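Local coordinates for pesticidal crystal protein CRY4AA (Bacillus thuringiensis, PDB 2C9K) that kills mosquito larvae by binding to midgut epithelial cells and promoting their colloid-osmotic lysis, as a three-domain member of the delta-endotoxin family, at residues S315-F320 and S331-N336; S435-L440 and Q449-A454; I523-N528 and Q569-S574. One frame throughout, in Å; residues are numbered along the deposited sequence.

Interactions 1 and 2 are two antiparallel strand pairings from different sheets of the middle domain of the toxin, with centres about 10 Å apart, and they touch directly. NE2 of H316 lies 2.7 Å from O of I437 and ND2 of N318 3.1 Å from the same O of I437, both probable hydrogen bonds, while CD2 of F334 packs 3.3 Å from N of S439. Interaction 3 belongs to the C-terminal domain: its centre is about 39 Å from that of interaction 1 and about 36 Å from that of interaction 2, with no touch. Bound methylpentanediol, probably from the crystallisation liquor, lies about 3 Å from the side chain of S332 and about 4 Å from that of F436.

Interaction 1: residues S315-F320 and S331-N336; sequences SHYNMF and SSVFGN
OG of S331 sits at the tight end of this contact, where it accepts the backbone N of N318 at 2.6 Å in a nearly straight bond (173°). ND2 of N318 adds a weak second bond to that hydroxyl, although the main partner of this amide is O of I437. OG is placed by its first torsion, lying between the backbone N and the carbonyl carbon (chi1 73°), and it donates in turn to O of S332. N of S331 bonds O of N318 at 2.7 Å, in the plane of that carbonyl. The two segments are antiparallel arms of the beta hairpin of strands 313-322 and 329-335, the latter outermost in its four-stranded sheet. Further along, the H316 and F334 rings lie near parallel (24°) but slid apart, centroids 5.1 Å from each other; CD1 of F334 hangs over the rim of one imidazole face, and NE2 of H316 bonds O of I437. The backbone bond from N of F334 to O of H316 is bent and weak. V333 is looser: its CG2 branch lies 4.0 Å from CD2 of Y317. On the loose side S332 and N336 are exposed, and the CB of each leads away from 315-320.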
# COMPACT_ATOMS: atom_id res chain seq x y z
N SER A 315 -28.58 -9.84 2.17
CA SER A 315 -27.65 -9.11 3.03
C SER A 315 -26.38 -9.93 3.24
O SER A 315 -26.25 -11.02 2.68
CB SER A 315 -28.32 -8.86 4.38
OG SER A 315 -28.86 -10.07 4.88
N HIS A 316 -25.44 -9.42 4.04
CA HIS A 316 -24.22 -10.16 4.30
C HIS A 316 -23.42 -9.61 5.47
O HIS A 316 -23.73 -8.55 5.99
CB HIS A 316 -23.32 -10.18 3.06
CG HIS A 316 -22.58 -8.90 2.82
ND1 HIS A 316 -23.20 -7.74 2.41
CD2 HIS A 316 -21.26 -8.60 2.94
CE1 HIS A 316 -22.29 -6.78 2.28
NE2 HIS A 316 -21.11 -7.28 2.59
N TYR A 317 -22.41 -10.36 5.89
CA TYR A 317 -21.53 -9.94 6.97
C TYR A 317 -20.19 -10.64 6.82
O TYR A 317 -20.10 -11.69 6.19
CB TYR A 317 -22.17 -10.19 8.35
CG TYR A 317 -22.37 -11.64 8.75
CD1 TYR A 317 -21.30 -12.42 9.16
CD2 TYR A 317 -23.64 -12.22 8.70
CE1 TYR A 317 -21.47 -13.76 9.51
CE2 TYR A 317 -23.83 -13.56 9.05
CZ TYR A 317 -22.74 -14.32 9.45
OH TYR A 317 -22.92 -15.65 9.77
N ASN A 318 -19.14 -10.05 7.38
CA ASN A 318 -17.79 -10.61 7.30
C ASN A 318 -17.34 -11.17 8.64
O ASN A 318 -17.73 -10.66 9.69
CB ASN A 318 -16.78 -9.52 6.91
CG ASN A 318 -17.14 -8.80 5.63
OD1 ASN A 318 -16.79 -9.24 4.54
ND2 ASN A 318 -17.84 -7.67 5.75
N MET A 319 -16.52 -12.21 8.59
CA MET A 319 -15.93 -12.83 9.78
C MET A 319 -14.42 -12.64 9.58
O MET A 319 -13.87 -13.01 8.54
CB MET A 319 -16.28 -14.32 9.87
CG MET A 319 -17.71 -14.62 10.37
SD MET A 319 -18.10 -13.93 12.01
CE MET A 319 -17.15 -14.99 13.09
N PHE A 320 -13.75 -12.06 10.57
CA PHE A 320 -12.33 -11.78 10.44
C PHE A 320 -11.57 -11.78 11.77
O PHE A 320 -12.18 -11.78 12.84
CB PHE A 320 -12.16 -10.42 9.78
CG PHE A 320 -12.77 -9.30 10.57
CD1 PHE A 320 -11.99 -8.56 11.46
CD2 PHE A 320 -14.12 -9.01 10.46
CE1 PHE A 320 -12.56 -7.55 12.22
CE2 PHE A 320 -14.70 -7.99 11.22
CZ PHE A 320 -13.91 -7.26 12.11
N SER A 331 -18.49 -8.72 11.44
CA SER A 331 -18.80 -7.37 11.00
C SER A 331 -20.29 -7.09 11.12
O SER A 331 -21.04 -7.90 11.67
CB SER A 331 -18.40 -7.17 9.54
OG SER A 331 -19.31 -7.86 8.70
N SER A 332 -20.71 -5.93 10.61
CA SER A 332 -22.12 -5.58 10.65
C SER A 332 -22.81 -6.40 9.59
O SER A 332 -22.15 -6.96 8.72
CB SER A 332 -22.33 -4.09 10.35
OG SER A 332 -21.86 -3.29 11.41
N VAL A 333 -24.12 -6.48 9.66
CA VAL A 333 -24.84 -7.22 8.64
C VAL A 333 -25.35 -6.17 7.68
O VAL A 333 -26.38 -5.55 7.92
CB VAL A 333 -26.03 -8.01 9.23
CG1 VAL A 333 -26.82 -8.68 8.12
CG2 VAL A 333 -25.53 -9.06 10.21
N PHE A 334 -24.61 -5.94 6.61
CA PHE A 334 -25.03 -4.96 5.62
C PHE A 334 -26.23 -5.53 4.87
O PHE A 334 -26.53 -6.72 5.01
CB PHE A 334 -23.89 -4.67 4.64
CG PHE A 334 -22.58 -4.35 5.30
CD1 PHE A 334 -21.73 -5.37 5.73
CD2 PHE A 334 -22.19 -3.03 5.50
CE1 PHE A 334 -20.52 -5.08 6.35
CE2 PHE A 334 -20.98 -2.73 6.13
CZ PHE A 334 -20.14 -3.76 6.55
N GLY A 335 -26.91 -4.70 4.10
CA GLY A 335 -28.07 -5.16 3.35
C GLY A 335 -29.37 -5.13 4.14
O GLY A 335 -29.47 -4.49 5.18
N ASN A 336 -30.38 -5.81 3.63
CA ASN A 336 -31.68 -5.85 4.29
C ASN A 336 -32.00 -7.28 4.66
O ASN A 336 -32.77 -7.95 3.99
CB ASN A 336 -32.75 -5.29 3.37
CG ASN A 336 -34.07 -5.11 4.06
OD1 ASN A 336 -35.04 -4.65 3.46
ND2 ASN A 336 -34.13 -5.47 5.34

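Interaction 2: residues S435-L440 and Q449-A454; sequences SFIKSL and QVYTFA
Q449 reaches across to S439, its chain fully extended. CB of Q449 stands 4.0 Å from O of L440. With CG anti to the backbone N (chi1 -169°), CG of Q449 passes 3.0 Å from OG of S439 and lies over one face of the Y451 ring, toward the rim. CD stays near the same OG, and at the tip OE1 of Q449 accepts OG of S439 at 2.5 Å, from a donor standing 37° out of the amide plane. OG of S439 also rests over the Y451 ring, 3.3 Å from CD2 of Y451. On the same face of the sheet, I437 lies side by side with F453, CD1 of I437 coming within 3.6 Å of CE2 of F453, whose ring also stacks with F407. The backbones form an antiparallel beta hairpin (strand directions 168° apart): L440 and V450 exchange two straight bonds, whereas N of K438 to O of T452 and N of T452 to O of K438 are both longer, 3.3 Å. Strand 262-267 borders 449-454 on its other edge, completing this three-stranded sheet. With the contact buried, S439 gives its proton to an amide oxygen, which probably limits rotation of the hydroxyl.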
# COMPACT_ATOMS: atom_id res chain seq x y z
N SER A 435 -10.09 -8.45 1.56
CA SER A 435 -9.99 -8.29 3.00
C SER A 435 -11.30 -7.95 3.68
O SER A 435 -11.43 -8.12 4.88
CB SER A 435 -8.96 -7.22 3.34
OG SER A 435 -9.38 -5.94 2.90
N PHE A 436 -12.28 -7.51 2.90
CA PHE A 436 -13.57 -7.10 3.46
C PHE A 436 -14.55 -6.69 2.35
O PHE A 436 -14.14 -6.31 1.25
CB PHE A 436 -13.34 -5.89 4.36
CG PHE A 436 -14.32 -5.76 5.49
CD1 PHE A 436 -14.21 -6.56 6.62
CD2 PHE A 436 -15.31 -4.78 5.45
CE1 PHE A 436 -15.06 -6.39 7.70
CE2 PHE A 436 -16.18 -4.60 6.53
CZ PHE A 436 -16.05 -5.41 7.66
N ILE A 437 -15.85 -6.75 2.65
CA ILE A 437 -16.88 -6.33 1.70
C ILE A 437 -17.95 -5.53 2.44
O ILE A 437 -18.73 -6.10 3.19
CB ILE A 437 -17.58 -7.52 1.02
CG1 ILE A 437 -16.60 -8.25 0.11
CG2 ILE A 437 -18.75 -7.01 0.21
CD1 ILE A 437 -17.23 -9.41 -0.65
N LYS A 438 -17.97 -4.21 2.25
CA LYS A 438 -18.96 -3.34 2.89
C LYS A 438 -20.08 -3.07 1.91
O LYS A 438 -19.96 -3.36 0.72
CB LYS A 438 -18.34 -2.01 3.33
CG LYS A 438 -17.77 -2.03 4.73
CD LYS A 438 -17.02 -0.76 5.06
CE LYS A 438 -17.94 0.44 5.22
NZ LYS A 438 -18.71 0.45 6.49
N SER A 439 -21.17 -2.49 2.40
CA SER A 439 -22.30 -2.20 1.54
C SER A 439 -23.11 -1.01 2.05
O SER A 439 -23.30 -0.86 3.26
CB SER A 439 -23.19 -3.44 1.47
OG SER A 439 -23.91 -3.49 0.26
N LEU A 440 -23.55 -0.15 1.13
CA LEU A 440 -24.37 1.00 1.47
C LEU A 440 -25.76 0.74 0.91
O LEU A 440 -25.92 0.51 -0.29
CB LEU A 440 -23.81 2.29 0.87
CG LEU A 440 -24.70 3.55 0.78
CD1 LEU A 440 -25.38 3.83 2.10
CD2 LEU A 440 -23.86 4.75 0.36
N GLN A 449 -28.27 -1.10 -3.89
CA GLN A 449 -27.23 -1.27 -2.89
C GLN A 449 -25.89 -1.18 -3.61
O GLN A 449 -25.72 -1.75 -4.69
CB GLN A 449 -27.38 -2.64 -2.23
CG GLN A 449 -26.55 -2.87 -1.00
CD GLN A 449 -26.72 -4.29 -0.45
OE1 GLN A 449 -26.13 -4.65 0.56
NE2 GLN A 449 -27.53 -5.09 -1.13
N VAL A 450 -24.94 -0.44 -3.03
CA VAL A 450 -23.61 -0.28 -3.61
C VAL A 450 -22.59 -1.02 -2.74
O VAL A 450 -22.57 -0.86 -1.52
CB VAL A 450 -23.19 1.21 -3.67
CG1 VAL A 450 -21.74 1.32 -4.08
CG2 VAL A 450 -24.05 1.95 -4.65
N TYR A 451 -21.74 -1.83 -3.37
CA TYR A 451 -20.74 -2.57 -2.61
C TYR A 451 -19.34 -2.05 -2.89
O TYR A 451 -19.10 -1.36 -3.87
CB TYR A 451 -20.75 -4.06 -2.98
CG TYR A 451 -22.08 -4.79 -2.83
CD1 TYR A 451 -23.07 -4.68 -3.80
CD2 TYR A 451 -22.31 -5.61 -1.74
CE1 TYR A 451 -24.27 -5.40 -3.69
CE2 TYR A 451 -23.49 -6.32 -1.61
CZ TYR A 451 -24.47 -6.22 -2.59
OH TYR A 451 -25.64 -6.94 -2.47
N THR A 452 -18.42 -2.39 -2.00
CA THR A 452 -17.03 -2.04 -2.16
C THR A 452 -16.26 -3.26 -1.71
O THR A 452 -16.63 -3.92 -0.74
CB THR A 452 -16.61 -0.86 -1.27
OG1 THR A 452 -17.12 -1.06 0.04
CG2 THR A 452 -17.12 0.45 -1.84
N PHE A 453 -15.21 -3.59 -2.44
CA PHE A 453 -14.39 -4.74 -2.11
C PHE A 453 -13.04 -4.23 -1.64
O PHE A 453 -12.34 -3.55 -2.37
CB PHE A 453 -14.25 -5.65 -3.34
CG PHE A 453 -15.57 -6.19 -3.84
CD1 PHE A 453 -16.45 -5.39 -4.55
CD2 PHE A 453 -15.96 -7.50 -3.53
CE1 PHE A 453 -17.71 -5.86 -4.94
CE2 PHE A 453 -17.21 -7.99 -3.91
CZ PHE A 453 -18.08 -7.17 -4.62
N ALA A 454 -12.71 -4.53 -0.38
CA ALA A 454 -11.46 -4.10 0.22
C ALA A 454 -10.34 -5.04 -0.18
O ALA A 454 -10.53 -6.25 -0.24
CB ALA A 454 -11.60 -4.08 1.73

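Interaction 3: residues I523-N528 and Q569-S574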
# COMPACT_ATOMS: atom_id res chain seq x y z
N ILE A 523 12.26 1.31 17.16
CA ILE A 523 10.94 1.85 16.85
C ILE A 523 10.94 3.11 15.96
O ILE A 523 11.73 4.03 16.19
CB ILE A 523 10.18 2.17 18.17
CG1 ILE A 523 9.64 0.88 18.77
CG2 ILE A 523 9.05 3.14 17.93
CD1 ILE A 523 9.05 1.10 20.13
N ARG A 524 10.05 3.14 14.96
CA ARG A 524 9.92 4.30 14.07
C ARG A 524 8.62 4.96 14.49
O ARG A 524 7.53 4.46 14.21
CB ARG A 524 9.83 3.86 12.60
CG ARG A 524 9.84 5.02 11.59
CD ARG A 524 10.08 4.54 10.16
NE ARG A 524 10.38 5.62 9.21
CZ ARG A 524 9.47 6.35 8.56
NH1 ARG A 524 8.18 6.15 8.74
NH2 ARG A 524 9.86 7.30 7.71
N TYR A 525 8.73 6.10 15.17
CA TYR A 525 7.56 6.80 15.69
C TYR A 525 7.60 8.29 15.40
O TYR A 525 8.59 8.82 14.89
CB TYR A 525 7.53 6.64 17.21
CG TYR A 525 8.60 7.49 17.86
CD1 TYR A 525 8.28 8.64 18.59
CD2 TYR A 525 9.95 7.21 17.65
CE1 TYR A 525 9.27 9.48 19.09
CE2 TYR A 525 10.95 8.05 18.14
CZ TYR A 525 10.60 9.18 18.86
OH TYR A 525 11.59 10.00 19.33
N ALA A 526 6.52 8.96 15.78
CA ALA A 526 6.36 10.40 15.65
C ALA A 526 5.89 10.85 17.02
O ALA A 526 5.27 10.08 17.76
CB ALA A 526 5.31 10.73 14.59
N SER A 527 6.17 12.10 17.38
CA SER A 527 5.77 12.58 18.70
C SER A 527 5.97 14.07 18.87
O SER A 527 7.01 14.61 18.50
CB SER A 527 6.57 11.85 19.77
OG SER A 527 6.34 12.41 21.06
N ASN A 528 4.98 14.75 19.43
CA ASN A 528 5.12 16.17 19.69
C ASN A 528 5.61 16.28 21.13
O ASN A 528 6.52 15.56 21.53
CB ASN A 528 3.79 16.91 19.48
CG ASN A 528 2.62 16.20 20.13
OD1 ASN A 528 2.79 15.52 21.14
ND2 ASN A 528 1.43 16.38 19.56
N GLN A 569 11.04 9.57 13.36
CA GLN A 569 12.43 9.28 13.70
C GLN A 569 12.61 7.87 14.26
O GLN A 569 11.64 7.13 14.41
CB GLN A 569 12.94 10.33 14.69
CG GLN A 569 13.10 11.70 14.05
CD GLN A 569 14.09 11.68 12.89
OE1 GLN A 569 14.13 12.61 12.08
NE2 GLN A 569 14.91 10.63 12.82
N TYR A 570 13.85 7.51 14.56
CA TYR A 570 14.14 6.17 15.05
C TYR A 570 14.81 6.08 16.41
O TYR A 570 15.85 6.69 16.64
CB TYR A 570 15.03 5.42 14.06
CG TYR A 570 14.44 5.18 12.69
CD1 TYR A 570 14.15 6.24 11.82
CD2 TYR A 570 14.22 3.87 12.23
CE1 TYR A 570 13.67 6.01 10.54
CE2 TYR A 570 13.74 3.63 10.94
CZ TYR A 570 13.47 4.70 10.10
OH TYR A 570 13.01 4.46 8.84
N LEU A 571 14.21 5.30 17.30
CA LEU A 571 14.79 5.07 18.63
C LEU A 571 14.92 3.57 18.80
O LEU A 571 14.11 2.80 18.29
CB LEU A 571 13.92 5.66 19.74
CG LEU A 571 14.28 7.11 20.07
CD1 LEU A 571 13.41 7.63 21.21
CD2 LEU A 571 15.76 7.17 20.44
N GLU A 572 15.96 3.16 19.53
CA GLU A 572 16.25 1.76 19.75
C GLU A 572 16.42 1.47 21.24
O GLU A 572 17.04 2.26 21.96
CB GLU A 572 17.53 1.41 19.01
CG GLU A 572 17.87 -0.04 18.91
CD GLU A 572 19.12 -0.27 18.08
OE1 GLU A 572 19.18 0.22 16.93
OE2 GLU A 572 20.05 -0.94 18.58
N PHE A 573 15.88 0.35 21.70
CA PHE A 573 16.02 -0.00 23.10
C PHE A 573 17.44 -0.50 23.32
O PHE A 573 18.05 -1.07 22.42
CB PHE A 573 15.03 -1.10 23.48
CG PHE A 573 13.60 -0.69 23.36
CD1 PHE A 573 12.87 -1.01 22.22
CD2 PHE A 573 12.96 -0.03 24.40
CE1 PHE A 573 11.53 -0.67 22.11
CE2 PHE A 573 11.62 0.32 24.30
CZ PHE A 573 10.90 -0.00 23.16
N SER A 574 17.97 -0.28 24.52
CA SER A 574 19.33 -0.69 24.84
C SER A 574 19.52 -2.20 24.97
O SER A 574 20.24 -2.81 24.18
CB SER A 574 19.80 0.01 26.11
OG SER A 574 18.89 -0.20 27.17
O HOH W 1 12.36 7.43 8.15
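I523 and L571 pair their backbones where strand 569-572 joins the C-terminal half of strand 517-527, in the C-terminal beta-sandwich domain of the toxin. Among the hydrogen bonds, N of I523 reaches O of L571 at 2.6 Å, nearly along the C=O axis, and N of L571 returns to O of I523. A second antiparallel pair follows at Y525 and Q569, with R524 and Y570 as the non-hydrogen-bonded pair between them. The strand directions differ by 131°, so the pairing is brief. Apolar contacts gather on the face bearing I523, Y525 and L571: CD1 of I523 packs 3.6 Å from CE1 of F573, and CD1 of L571 lies 4.0 Å from CE2 of Y525, whose hydroxyl bonds N of N552. On the opposite face the R524 chain leaves CA in a trans first torsion (chi1 -173°), stays extended as far as NE and runs over the Y570 ring. CG of R524 makes a CH-pi contact 4.1 Å from the centroid of the Y570 ring, 17° off its normal. NH1 of R524 forms a salt bridge with D603, and OH of Y570 bonds OH of Y251. One water accepts NH2 of R524 at 2.5 Å and lies 3.1 Å from OH of Y570.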